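Local atomic coordinates of Thiol:disulfide interchange protein (PDB entry 4OD7), a protein that probably acts as a periplasmic dithiol oxidase of the DsbA type, passing disulfide bonds to proteins that are folding there. Residues F27-S32 / H62-P68. The protein carries 1 engineered substitution. Numbering follows the deposited sequence.
Sequences FFSFYS and HVDFLGP. Engineered in segment 27-32: S32 (natural residue Cys).
The H62 imidazole turns its edge to one face of the F28 ring, a T-shaped pair with planes at 87°. Its CD2 sits 3.8 Å from F28 CE1, toward the rim of the phenyl. F28 O lies over one face of the imidazole. At the edge of H62, F30 N donates to NE2 over 3.1 Å; the bond is almost straight, but the donor is tilted 25° from the ring plane. The F30 ring meets H62 rim to rim, and F28 CE1 stands over the face of the F30 ring. With CG anti to the backbone N (chi1 -171°), the imidazole reaches past F28 to F30. ND1 is hydrogen-bonded to T74 OG1 of helix 70-83, so both ring nitrogens are engaged and the ring's rotation is fixed. The Y31 ring has G67 CA over its centre, a CH-pi contact 3.4 Å from the ring centroid. P68 CD approaches Y31 CE1 obliquely, and Y31 OH is hydrogen-bonded to L69 N.

The contact joins the ends of two parallel neighbouring strands, 24-28 and 58-62, in the thioredoxin fold. V63 N donates to F28 O at 3.0 Å. Beyond the strands, S29 to S32 form a type I turn leading into helix 33-41. S32 is engineered, replacing the Cys that pairs with C35 in the redox-active disulfide, absent here; its OG caps C35 N and is hydrogen-bonded to an acidic side chain of the bound peptide.

S29 OG accepts from Y31 N in an ST turn and donates to a water. That water in turn donates to L66 O, tying the two loops together. L66 CD1 packs 3.8 Å from S29 CB, while L66 also touches the peptide backbone.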
ATOM      1  N   PHE A  27      -2.313   2.885   0.406  1.00 16.63           N
ATOM      2  CA  PHE A  27      -1.596   3.517  -0.696  1.00 14.86           C
ATOM      3  C   PHE A  27      -0.092   3.559  -0.378  1.00 15.27           C
ATOM      4  O   PHE A  27       0.313   4.036   0.687  1.00 15.02           O
ATOM      5  CB  PHE A  27      -2.123   4.922  -0.900  1.00 16.88           C
ATOM      6  CG  PHE A  27      -3.556   4.974  -1.323  1.00 15.61           C
ATOM      7  CD1 PHE A  27      -3.910   4.975  -2.651  1.00 17.66           C
ATOM      8  CD2 PHE A  27      -4.560   5.070  -0.378  1.00 16.39           C
ATOM      9  CE1 PHE A  27      -5.266   5.040  -3.006  1.00 17.25           C
ATOM     10  CE2 PHE A  27      -5.892   5.131  -0.744  1.00 18.06           C
ATOM     11  CZ  PHE A  27      -6.241   5.119  -2.043  1.00 17.38           C
ATOM     12  N   PHE A  28       0.729   3.111  -1.315  1.00 15.92           N
ATOM     13  CA  PHE A  28       2.174   3.038  -1.085  1.00 11.53           C
ATOM     14  C   PHE A  28       2.928   3.204  -2.377  1.00 11.73           C
ATOM     15  O   PHE A  28       2.347   3.193  -3.448  1.00 13.90           O
ATOM     16  CB  PHE A  28       2.525   1.697  -0.405  1.00 12.08           C
ATOM     17  CG  PHE A  28       2.656   0.524  -1.362  1.00 14.26           C
ATOM     18  CD1 PHE A  28       3.908   0.011  -1.713  1.00 13.70           C
ATOM     19  CD2 PHE A  28       1.522  -0.087  -1.907  1.00 11.78           C
ATOM     20  CE1 PHE A  28       4.011  -1.071  -2.566  1.00 10.06           C
ATOM     21  CE2 PHE A  28       1.640  -1.149  -2.765  1.00 14.06           C
ATOM     22  CZ  PHE A  28       2.894  -1.645  -3.078  1.00 12.37           C
ATOM     23  N   SER A  29       4.237   3.336  -2.255  1.00 10.55           N
ATOM     24  CA  SER A  29       5.149   3.315  -3.369  1.00 11.72           C
ATOM     25  C   SER A  29       6.398   2.502  -2.994  1.00 13.13           C
ATOM     26  O   SER A  29       6.923   2.603  -1.874  1.00 13.90           O
ATOM     27  CB  SER A  29       5.569   4.743  -3.773  1.00 13.66           C
ATOM     28  OG  SER A  29       6.547   4.724  -4.795  1.00 15.10           O
ATOM     29  N   PHE A  30       6.873   1.697  -3.937  1.00 13.74           N
ATOM     30  CA  PHE A  30       8.109   0.970  -3.748  1.00 11.27           C
ATOM     31  C   PHE A  30       9.279   1.918  -3.680  1.00 13.60           C
ATOM     32  O   PHE A  30      10.327   1.563  -3.170  1.00 16.82           O
ATOM     33  CB  PHE A  30       8.330  -0.005  -4.856  1.00 12.42           C
ATOM     34  CG  PHE A  30       7.513  -1.241  -4.723  1.00 12.13           C
ATOM     35  CD1 PHE A  30       7.756  -2.135  -3.668  1.00 12.30           C
ATOM     36  CD2 PHE A  30       6.508  -1.534  -5.649  1.00 11.37           C
ATOM     37  CE1 PHE A  30       7.034  -3.317  -3.540  1.00 12.86           C
ATOM     38  CE2 PHE A  30       5.772  -2.711  -5.525  1.00 13.66           C
ATOM     39  CZ  PHE A  30       6.030  -3.595  -4.444  1.00 14.46           C
ATOM     40  N   TYR A  31       9.075   3.147  -4.133  1.00 14.34           N
ATOM     41  CA  TYR A  31      10.115   4.184  -4.078  1.00 15.02           C
ATOM     42  C   TYR A  31      10.242   4.939  -2.768  1.00 15.30           C
ATOM     43  O   TYR A  31      11.255   5.523  -2.505  1.00 14.53           O
ATOM     44  CB  TYR A  31       9.855   5.198  -5.168  1.00 16.77           C
ATOM     45  CG  TYR A  31      10.258   4.758  -6.555  1.00 17.78           C
ATOM     46  CD1 TYR A  31      11.574   4.881  -6.965  1.00 18.72           C
ATOM     47  CD2 TYR A  31       9.336   4.231  -7.451  1.00 17.46           C
ATOM     48  CE1 TYR A  31      11.955   4.532  -8.234  1.00 19.74           C
ATOM     49  CE2 TYR A  31       9.728   3.866  -8.732  1.00 19.55           C
ATOM     50  CZ  TYR A  31      11.040   4.022  -9.101  1.00 19.69           C
ATOM     51  OH  TYR A  31      11.491   3.694 -10.340  1.00 23.03           O
ATOM     52  N   SER A  32       9.223   4.838  -1.936  1.00 14.41           N
ATOM     53  CA  SER A  32       9.075   5.609  -0.734  1.00 13.67           C
ATOM     54  C   SER A  32       9.825   4.986   0.474  1.00 13.96           C
ATOM     55  O   SER A  32       9.542   3.856   0.887  1.00 15.01           O
ATOM     56  CB  SER A  32       7.570   5.736  -0.460  1.00 14.21           C
ATOM     57  OG  SER A  32       7.297   6.031   0.880  1.00 14.58           O
ATOM     58  N   HIS A  62      -0.722   0.773  -5.432  1.00 17.03           N
ATOM     59  CA  HIS A  62       0.547   1.444  -5.687  1.00 14.43           C
ATOM     60  C   HIS A  62       0.293   2.787  -6.409  1.00 16.72           C
ATOM     61  O   HIS A  62      -0.680   2.955  -7.196  1.00 16.00           O
ATOM     62  CB  HIS A  62       1.465   0.554  -6.514  1.00 12.78           C
ATOM     63  CG  HIS A  62       2.862   1.082  -6.632  1.00 13.16           C
ATOM     64  ND1 HIS A  62       3.239   2.007  -7.579  1.00 13.29           N
ATOM     65  CD2 HIS A  62       3.979   0.791  -5.926  1.00 12.78           C
ATOM     66  CE1 HIS A  62       4.530   2.270  -7.448  1.00 14.32           C
ATOM     67  NE2 HIS A  62       5.003   1.547  -6.450  1.00 13.59           N
ATOM     68  N   VAL A  63       1.132   3.765  -6.075  1.00 12.68           N
ATOM     69  CA  VAL A  63       0.993   5.082  -6.651  1.00 14.21           C
ATOM     70  C   VAL A  63       2.026   5.331  -7.774  1.00 15.45           C
ATOM     71  O   VAL A  63       3.131   4.848  -7.736  1.00 16.75           O
ATOM     72  CB  VAL A  63       1.134   6.176  -5.557  1.00 16.03           C
ATOM     73  CG1 VAL A  63       0.121   5.961  -4.402  1.00 13.60           C
ATOM     74  CG2 VAL A  63       2.562   6.258  -5.041  1.00 14.94           C
ATOM     75  N   ASP A  64       1.646   6.133  -8.758  1.00 18.32           N
ATOM     76  CA  ASP A  64       2.482   6.382  -9.916  1.00 18.21           C
ATOM     77  C   ASP A  64       3.449   7.494  -9.695  1.00 17.86           C
ATOM     78  O   ASP A  64       4.418   7.604 -10.436  1.00 20.52           O
ATOM     79  CB  ASP A  64       1.647   6.770 -11.133  1.00 22.10           C
ATOM     80  CG  ASP A  64       0.810   5.647 -11.691  1.00 22.37           C
ATOM     81  OD1 ASP A  64       0.890   4.481 -11.249  1.00 20.90           O
ATOM     82  OD2 ASP A  64       0.006   5.982 -12.575  1.00 24.43           O
ATOM     83  N   PHE A  65       3.175   8.331  -8.695  1.00 19.15           N
ATOM     84  CA  PHE A  65       3.765   9.663  -8.668  1.00 22.33           C
ATOM     85  C   PHE A  65       5.146   9.759  -8.029  1.00 21.80           C
ATOM     86  O   PHE A  65       5.757  10.819  -8.074  1.00 23.39           O
ATOM     87  CB  PHE A  65       2.807  10.698  -8.012  1.00 23.94           C
ATOM     88  CG  PHE A  65       2.308  10.355  -6.614  1.00 19.87           C
ATOM     89  CD1 PHE A  65       3.077  10.579  -5.501  1.00 19.66           C
ATOM     90  CD2 PHE A  65       1.031   9.894  -6.430  1.00 19.86           C
ATOM     91  CE1 PHE A  65       2.606  10.288  -4.255  1.00 18.78           C
ATOM     92  CE2 PHE A  65       0.563   9.600  -5.181  1.00 20.27           C
ATOM     93  CZ  PHE A  65       1.345   9.809  -4.087  1.00 20.02           C
ATOM     94  N   LEU A  66       5.664   8.662  -7.498  1.00 20.42           N
ATOM     95  CA  LEU A  66       7.040   8.660  -7.042  1.00 21.06           C
ATOM     96  C   LEU A  66       7.872   7.822  -7.987  1.00 20.51           C
ATOM     97  O   LEU A  66       7.419   6.801  -8.467  1.00 20.84           O
ATOM     98  CB  LEU A  66       7.142   8.141  -5.626  1.00 20.27           C
ATOM     99  CG  LEU A  66       6.420   8.984  -4.559  1.00 18.89           C
ATOM    100  CD1 LEU A  66       6.574   8.355  -3.177  1.00 19.02           C
ATOM    101  CD2 LEU A  66       6.929  10.407  -4.567  1.00 17.83           C
ATOM    102  N   GLY A  67       9.059   8.324  -8.311  1.00 18.14           N
ATOM    103  CA  GLY A  67      10.092   7.549  -8.953  1.00 17.49           C
ATOM    104  C   GLY A  67       9.971   7.599 -10.448  1.00 22.20           C
ATOM    105  O   GLY A  67       8.881   7.833 -10.964  1.00 25.13           O
ATOM    106  N   PRO A  68      11.079   7.388 -11.162  1.00 23.01           N
ATOM    107  CA  PRO A  68      11.035   7.398 -12.620  1.00 24.00           C
ATOM    108  C   PRO A  68      10.148   6.318 -13.212  1.00 23.59           C
ATOM    109  O   PRO A  68       9.444   6.574 -14.185  1.00 25.67           O
ATOM    110  CB  PRO A  68      12.490   7.172 -13.014  1.00 20.23           C
ATOM    111  CG  PRO A  68      13.245   7.651 -11.924  1.00 20.48           C
ATOM    112  CD  PRO A  68      12.462   7.315 -10.692  1.00 24.28           C
TER
HETATM  113  O   HOH W   1       5.340   5.501  -7.017  1.00 15.18           O